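Local structure of taurine dioxygenase (Burkholderia ambifaria, 5VN6) at residues Asn212-Pro216 with Ala217-Val221; Leu201-Asn204 with Ala205-His209; Leu140-Glu143 with Asn144-Asp147. The protein probably acts as an iron- and 2-oxoglutarate-dependent taurine dioxygenase, hydroxylating taurine so that it breaks down to release sulfite. One frame throughout, in Å; residues are numbered along the deposited sequence. Where two conformers were deposited one is given.

Contact 1 (Asn212-Pro216 with Ala217-Val221)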
loop_
_atom_site.group_PDB
_atom_site.type_symbol
_atom_site.label_atom_id
_atom_site.label_comp_id
_atom_site.label_asym_id
_atom_site.label_seq_id
_atom_site.Cartn_x
_atom_site.Cartn_y
_atom_site.Cartn_z
ATOM N N ASN A 212 14.684 -25.545 -5.020
ATOM C CA ASN A 212 14.901 -26.734 -4.200
ATOM C C ASN A 212 13.659 -27.075 -3.382
ATOM O O ASN A 212 13.761 -27.597 -2.266
ATOM C CB ASN A 212 16.132 -26.563 -3.294
ATOM C CG ASN A 212 16.009 -25.371 -2.331
ATOM O OD1 ASN A 212 15.082 -24.533 -2.433
ATOM N ND2 ASN A 212 16.941 -25.299 -1.377
ATOM N N PHE A 213 12.478 -26.791 -3.947
ATOM C CA PHE A 213 11.203 -27.064 -3.295
ATOM C C PHE A 213 10.813 -28.536 -3.383
ATOM O O PHE A 213 10.272 -29.097 -2.422
ATOM C CB PHE A 213 10.116 -26.193 -3.935
ATOM C CG PHE A 213 8.748 -26.374 -3.337
ATOM C CD1 PHE A 213 8.311 -25.544 -2.308
ATOM C CD2 PHE A 213 7.899 -27.387 -3.800
ATOM C CE1 PHE A 213 7.058 -25.713 -1.748
ATOM C CE2 PHE A 213 6.641 -27.566 -3.247
ATOM C CZ PHE A 213 6.213 -26.721 -2.216
ATOM N N HIS A 214 11.048 -29.168 -4.534
ATOM C CA HIS A 214 10.518 -30.500 -4.799
ATOM C C HIS A 214 11.289 -31.555 -3.999
ATOM O O HIS A 214 12.287 -32.101 -4.479
ATOM C CB HIS A 214 10.568 -30.757 -6.307
ATOM C CG HIS A 214 9.701 -31.883 -6.780
ATOM N ND1 HIS A 214 9.650 -33.104 -6.143
ATOM C CD2 HIS A 214 8.933 -32.007 -7.889
ATOM C CE1 HIS A 214 8.847 -33.917 -6.811
ATOM N NE2 HIS A 214 8.400 -33.275 -7.877
ATOM N N THR A 215 10.858 -31.814 -2.770
ATOM C CA THR A 215 11.440 -32.783 -1.853
ATOM C C THR A 215 10.339 -33.695 -1.339
ATOM O O THR A 215 9.159 -33.324 -1.357
ATOM C CB THR A 215 12.116 -32.090 -0.655
ATOM O OG1 THR A 215 11.118 -31.417 0.126
ATOM C CG2 THR A 215 13.175 -31.078 -1.117
ATOM N N PRO A 216 10.686 -34.895 -0.861
ATOM C CA PRO A 216 9.646 -35.791 -0.324
ATOM C C PRO A 216 8.873 -35.203 0.847
ATOM O O PRO A 216 7.726 -35.604 1.079
ATOM C CB PRO A 216 10.440 -37.031 0.107
ATOM C CG PRO A 216 11.672 -37.005 -0.743
ATOM C CD PRO A 216 12.009 -35.542 -0.884
ATOM N N ALA A 217 9.459 -34.262 1.589
ATOM C CA ALA A 217 8.754 -33.642 2.700
ATOM C C ALA A 217 7.634 -32.739 2.210
ATOM O O ALA A 217 6.608 -32.598 2.886
ATOM C CB ALA A 217 9.737 -32.855 3.563
ATOM N N ARG A 218 7.791 -32.149 1.026
ATOM C CA ARG A 218 6.804 -31.209 0.520
ATOM C C ARG A 218 5.914 -31.769 -0.578
ATOM O O ARG A 218 4.848 -31.205 -0.823
ATOM C CB ARG A 218 7.496 -29.961 -0.028
ATOM C CG ARG A 218 8.333 -29.212 0.969
ATOM C CD ARG A 218 8.870 -27.956 0.322
ATOM N NE ARG A 218 9.713 -27.216 1.246
ATOM C CZ ARG A 218 11.035 -27.305 1.263
ATOM N NH1 ARG A 218 11.726 -26.590 2.138
ATOM N NH2 ARG A 218 11.663 -28.090 0.383
ATOM N N VAL A 219 6.308 -32.838 -1.257
ATOM C CA VAL A 219 5.617 -33.256 -2.472
ATOM C C VAL A 219 5.165 -34.702 -2.319
ATOM O O VAL A 219 5.994 -35.625 -2.305
ATOM C CB VAL A 219 6.494 -33.074 -3.718
ATOM C CG1 VAL A 219 5.823 -33.703 -4.951
ATOM C CG2 VAL A 219 6.781 -31.590 -3.936
ATOM N N ARG A 220 3.846 -34.901 -2.253
ATOM C CA ARG A 220 3.244 -36.226 -2.313
ATOM C C ARG A 220 2.891 -36.572 -3.757
ATOM O O ARG A 220 3.209 -37.661 -4.252
ATOM C CB ARG A 220 1.980 -36.283 -1.433
ATOM C CG ARG A 220 2.036 -35.518 -0.087
ATOM C CD ARG A 220 0.609 -35.137 0.428
ATOM N NE ARG A 220 -0.111 -34.309 -0.556
ATOM C CZ ARG A 220 -1.407 -33.998 -0.504
ATOM N NH1 ARG A 220 -2.169 -34.442 0.495
ATOM N NH2 ARG A 220 -1.944 -33.236 -1.448
ATOM N N VAL A 221 2.225 -35.641 -4.439
ATOM C CA VAL A 221 1.797 -35.813 -5.815
ATOM C C VAL A 221 2.160 -34.542 -6.577
ATOM O O VAL A 221 2.487 -33.508 -5.985
ATOM C CB VAL A 221 0.281 -36.116 -5.924
ATOM C CG1 VAL A 221 -0.077 -37.402 -5.169
ATOM C CG2 VAL A 221 -0.553 -34.924 -5.391
HETATM O O HOH W 1 14.433 -28.196 0.112
#
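Arg218 doubles back over Phe213 in a compact surface loop, where a type I beta turn from Thr215 to Arg218, with Pro216 and Ala217 at its corners, follows an inverse gamma turn centred on His214. The tight side is a CH-pi contact: Arg218 CD stands over one face of the Phe213 ring, 3.7 Å from its centroid and displaced toward the rim. Phe213, with CG trans to the backbone N (chi1 -179°), also packs on Ala229 and Leu232 of helix 228-237 and on Leu156, and Arg218 covers one face of this buried ring. Beyond CD, NH2 of the guanidinium donates to Phe213 O at 3.3 Å, from above the carbonyl plane; NH1 forms a salt bridge with Asp155 and a hydrogen bond to Gln152 O. A water at the edge of the guanidinium accepts from NH2 and donates to Asn212 O, bridging the two. Thr215 O, meanwhile, takes two backbone bonds, from Arg218 N at 3.0 Å and Val219 N at 2.9 Å, which fixes the corner. On the solvent side the packing is thinner: Pro216 and Ala217 are exposed, and the exposed His214 ring meets the Val219 branches, both side chains also touching Ala225 of helix 222-225. Val219 CG2 lies over a His214 face, 4.1 Å from the ring centroid, while Val219 CG1 comes to 3.6 Å from His214 CE1.

Contact 2 (Leu201-Asn204 with Ala205-His209)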
loop_
_atom_site.group_PDB
_atom_site.type_symbol
_atom_site.label_atom_id
_atom_site.label_comp_id
_atom_site.label_asym_id
_atom_site.label_seq_id
_atom_site.Cartn_x
_atom_site.Cartn_y
_atom_site.Cartn_z
ATOM N N LEU A 201 12.643 -11.852 4.778
ATOM C CA LEU A 201 11.952 -12.552 3.702
ATOM C C LEU A 201 12.446 -11.999 2.368
ATOM O O LEU A 201 12.128 -10.861 1.995
ATOM C CB LEU A 201 10.438 -12.425 3.854
ATOM C CG LEU A 201 9.603 -13.085 2.751
ATOM C CD1 LEU A 201 9.919 -14.593 2.610
ATOM C CD2 LEU A 201 8.094 -12.841 2.990
ATOM N N TYR A 202 13.218 -12.813 1.642
ATOM C CA TYR A 202 13.978 -12.338 0.490
ATOM C C TYR A 202 13.506 -12.940 -0.836
ATOM O O TYR A 202 14.292 -13.536 -1.584
ATOM C CB TYR A 202 15.477 -12.627 0.731
ATOM C CG TYR A 202 16.368 -11.781 -0.135
ATOM C CD1 TYR A 202 17.222 -12.360 -1.060
ATOM C CD2 TYR A 202 16.337 -10.384 -0.039
ATOM C CE1 TYR A 202 18.024 -11.590 -1.873
ATOM C CE2 TYR A 202 17.122 -9.605 -0.858
ATOM C CZ TYR A 202 17.974 -10.224 -1.773
ATOM O OH TYR A 202 18.777 -9.476 -2.592
ATOM N N VAL A 203 12.225 -12.765 -1.148
ATOM C CA VAL A 203 11.685 -12.974 -2.487
ATOM C C VAL A 203 10.868 -11.739 -2.850
ATOM O O VAL A 203 10.280 -11.086 -1.984
ATOM C CB VAL A 203 10.833 -14.260 -2.584
ATOM C CG1 VAL A 203 11.736 -15.503 -2.419
ATOM C CG2 VAL A 203 9.682 -14.248 -1.522
ATOM N N ASN A 204 10.848 -11.397 -4.134
ATOM C CA ASN A 204 10.179 -10.172 -4.571
ATOM C C ASN A 204 9.755 -10.338 -6.031
ATOM O O ASN A 204 9.785 -11.445 -6.581
ATOM C CB ASN A 204 11.083 -8.943 -4.345
ATOM C CG ASN A 204 12.267 -8.875 -5.309
ATOM O OD1 ASN A 204 12.124 -8.417 -6.437
ATOM N ND2 ASN A 204 13.448 -9.272 -4.844
ATOM N N ALA A 205 9.381 -9.216 -6.667
ATOM C CA ALA A 205 8.851 -9.254 -8.030
ATOM C C ALA A 205 9.845 -9.868 -9.010
ATOM O O ALA A 205 9.438 -10.434 -10.028
ATOM C CB ALA A 205 8.451 -7.846 -8.491
ATOM N N PHE A 206 11.145 -9.789 -8.715
ATOM C CA PHE A 206 12.141 -10.394 -9.591
ATOM C C PHE A 206 12.209 -11.909 -9.467
ATOM O O PHE A 206 12.800 -12.549 -10.338
ATOM C CB PHE A 206 13.537 -9.825 -9.297
ATOM C CG PHE A 206 13.707 -8.390 -9.705
ATOM C CD1 PHE A 206 14.083 -7.433 -8.773
ATOM C CD2 PHE A 206 13.474 -7.993 -11.013
ATOM C CE1 PHE A 206 14.241 -6.106 -9.139
ATOM C CE2 PHE A 206 13.631 -6.673 -11.385
ATOM C CZ PHE A 206 14.019 -5.723 -10.442
ATOM N N THR A 207 11.639 -12.495 -8.412
ATOM C CA THR A 207 11.819 -13.918 -8.150
ATOM C C THR A 207 10.904 -14.739 -9.056
ATOM O O THR A 207 9.688 -14.500 -9.112
ATOM C CB THR A 207 11.522 -14.229 -6.682
ATOM O OG1 THR A 207 12.226 -13.313 -5.831
ATOM C CG2 THR A 207 11.919 -15.643 -6.354
ATOM N N THR A 208 11.480 -15.716 -9.762
ATOM C CA THR A 208 10.659 -16.504 -10.681
ATOM C C THR A 208 10.131 -17.787 -10.045
ATOM O O THR A 208 8.953 -18.116 -10.226
ATOM C CB THR A 208 11.441 -16.847 -11.949
ATOM O OG1 THR A 208 12.573 -17.651 -11.605
ATOM C CG2 THR A 208 11.902 -15.579 -12.613
ATOM N N HIS A 209 10.972 -18.519 -9.306
ATOM C CA HIS A 209 10.563 -19.815 -8.767
ATOM C C HIS A 209 11.576 -20.309 -7.740
ATOM O O HIS A 209 12.732 -19.871 -7.721
ATOM C CB HIS A 209 10.429 -20.852 -9.880
ATOM C CG HIS A 209 11.732 -21.186 -10.537
ATOM N ND1 HIS A 209 12.428 -20.271 -11.298
ATOM C CD2 HIS A 209 12.473 -22.321 -10.538
ATOM C CE1 HIS A 209 13.540 -20.833 -11.750
ATOM N NE2 HIS A 209 13.590 -22.077 -11.304
#
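The Phe206 ring and the Asn204 carboxamide meet at a slant, Asn204 OD1 lying 3.2 Å from Phe206 CD1 without settling over the face or along the rim. Trp111 joins the same phenyl ring in an edge-to-face pair. The amide is steered by chi1 of 72°, which places Asn204 CG between the backbone N and the carbonyl carbon and bends the group back over the chain that follows. There OD1 accepts from Phe206 N at 2.8 Å in an almost straight bond (N-H...O 175°), the donor standing well above the plane of the amide, while ND2 is bound by Ser110 OG. With both ends held, the amide should have little freedom to rotate or flip. This is an Asx turn built into a type I beta turn from Asn204 to Thr207, closed by Thr207 N donating to Asn204 O at 2.8 Å. The turn leads into strand 207-210, at the margin of an antiparallel sheet beside strand 157-160. Thr207 returns the grip: its OG1 accepts from Asn204 N at 2.9 Å with a straight N-H (170°), and its methyl CG2 rests 3.9 Å from Val203 CG1; both side chains also touch Leu233 of helix 228-237. The Asn204 side chain also touches His106, which with Asp108 and His266 binds the magnesium ion, consistent with a second-shell place for Asn204; the side chain of Phe206 lies about 7 Å from the magnesium ion.

Contact 3 (Leu140-Glu143 with Asn144-Asp147)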
loop_
_atom_site.group_PDB
_atom_site.type_symbol
_atom_site.label_atom_id
_atom_site.label_comp_id
_atom_site.label_asym_id
_atom_site.label_seq_id
_atom_site.Cartn_x
_atom_site.Cartn_y
_atom_site.Cartn_z
ATOM N N LEU A 140 10.080 -7.564 9.328
ATOM C CA LEU A 140 8.769 -7.781 9.918
ATOM C C LEU A 140 7.937 -8.775 9.100
ATOM O O LEU A 140 7.201 -9.598 9.665
ATOM C CB LEU A 140 8.063 -6.429 10.029
ATOM C CG LEU A 140 6.915 -6.266 10.989
ATOM C CD1 LEU A 140 7.394 -6.718 12.388
ATOM C CD2 LEU A 140 6.505 -4.792 10.974
ATOM N N ALA A 141 8.021 -8.708 7.768
ATOM C CA ALA A 141 7.254 -9.655 6.961
ATOM C C ALA A 141 7.657 -11.093 7.266
ATOM O O ALA A 141 6.798 -11.985 7.338
ATOM C CB ALA A 141 7.434 -9.363 5.473
ATOM N N TYR A 142 8.961 -11.341 7.456
ATOM C CA TYR A 142 9.398 -12.673 7.863
ATOM C C TYR A 142 8.937 -12.989 9.279
ATOM O O TYR A 142 8.367 -14.057 9.533
ATOM C CB TYR A 142 10.926 -12.806 7.806
ATOM C CG TYR A 142 11.312 -14.172 8.366
ATOM C CD1 TYR A 142 11.225 -15.316 7.567
ATOM C CD2 TYR A 142 11.636 -14.336 9.703
ATOM C CE1 TYR A 142 11.503 -16.575 8.070
ATOM C CE2 TYR A 142 11.930 -15.608 10.228
ATOM C CZ TYR A 142 11.860 -16.714 9.404
ATOM O OH TYR A 142 12.126 -17.977 9.892
ATOM N N GLU A 143 9.216 -12.075 10.219
ATOM C CA GLU A 143 8.972 -12.376 11.626
ATOM C C GLU A 143 7.518 -12.760 11.880
ATOM O O GLU A 143 7.245 -13.630 12.713
ATOM C CB GLU A 143 9.378 -11.185 12.495
ATOM C CG GLU A 143 9.100 -11.365 13.983
ATOM C CD GLU A 143 9.836 -12.552 14.593
ATOM O OE1 GLU A 143 9.357 -13.071 15.625
ATOM O OE2 GLU A 143 10.887 -12.969 14.049
ATOM N N ASN A 144 6.576 -12.160 11.152
ATOM C CA ASN A 144 5.151 -12.396 11.379
ATOM C C ASN A 144 4.571 -13.565 10.586
ATOM O O ASN A 144 3.392 -13.881 10.770
ATOM C CB ASN A 144 4.346 -11.128 11.062
ATOM C CG ASN A 144 4.659 -10.006 12.003
ATOM O OD1 ASN A 144 5.116 -10.237 13.113
ATOM N ND2 ASN A 144 4.387 -8.783 11.584
ATOM N N LEU A 145 5.342 -14.204 9.713
ATOM C CA LEU A 145 4.867 -15.414 9.049
ATOM C C LEU A 145 4.396 -16.437 10.075
ATOM O O LEU A 145 4.873 -16.435 11.216
ATOM C CB LEU A 145 5.964 -16.036 8.178
ATOM C CG LEU A 145 6.362 -15.244 6.938
ATOM C CD1 LEU A 145 7.593 -15.912 6.294
ATOM C CD2 LEU A 145 5.192 -15.113 5.935
ATOM N N PRO A 146 3.436 -17.291 9.726
ATOM C CA PRO A 146 3.036 -18.361 10.645
ATOM C C PRO A 146 4.108 -19.431 10.756
ATOM O O PRO A 146 4.924 -19.625 9.846
ATOM C CB PRO A 146 1.744 -18.915 10.026
ATOM C CG PRO A 146 1.664 -18.353 8.662
ATOM C CD PRO A 146 2.484 -17.110 8.614
ATOM N N ASP A 147 4.093 -20.131 11.898
ATOM C CA ASP A 147 5.144 -21.100 12.192
ATOM C C ASP A 147 5.317 -22.126 11.080
ATOM O O ASP A 147 6.448 -22.477 10.722
ATOM C CB ASP A 147 4.855 -21.821 13.514
ATOM C CG ASP A 147 5.023 -20.920 14.708
ATOM O OD1 ASP A 147 5.778 -19.931 14.584
ATOM O OD2 ASP A 147 4.417 -21.208 15.766
#
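Leu145 folds back against Tyr142 and Ala141 at the end of helix 138-143, where the chain turns toward the next helix. Its side chain leaves the backbone with CG trans to the carbonyl carbon (chi1 -69°), which swings it over the last carbonyls of the helix. CB lies 3.4 Å from Tyr142 O. CG comes to 3.3 Å from Ala141 O and also faces Tyr142 O, the two oxygens lying on the same side of the branch point. Of the two methyls, CD2 stays beside Ala141 O, whereas CD1 reaches the aromatic ring, 3.9 Å from Tyr142 CD1, the two side chains crossing at about a right angle. The backbone secures this placement: Leu145 N donates to Tyr142 O at 3.0 Å, a three-residue step that forms a type I turn with Glu143 and Asn144 at its corners. One residue earlier, the helical pattern holds, Asn144 N donating to Leu140 O at 3.0 Å. The Asn144 carboxamide turns the other way, toward Leu140, its ND2 resting 3.6 Å from Leu140 CG and making a weak hydrogen bond to Tyr245 OH. Pro146 then stands at the N-cap of helix 147-153, making the segment a short corner between two helices. Lys150 of that second helix ties the corner together by donating to Glu143 O. Leu145 packs into the angle between Lys150 and Ile153 of helix 147-153 and Tyr235 of helix 228-237, while Tyr142 lies against Lys199 and Leu201 of strand 199-201.

Overall arrangement
Contact 2 is the buried one, beside the metal site; contact 3 is partly buried at a helix-to-helix corner, and contact 1 is a surface loop whose centre lies about 31 Å from that of the chain. Contacts 2 and 1 follow each other in sequence, leading into and out of strand 207-210, whereas contacts 2 and 3 touch through Leu201 and Tyr142. Helix 228-237 is common to all three, receiving Phe213, Val203 with Thr207, and Leu145. Chemistry changes with depth: side-chain-to-backbone hydrogen bonds lock the inner turn, apolar packing over helix carbonyls shapes the corner, and an arginine, a bridging water and CH-pi contacts order the outer loop.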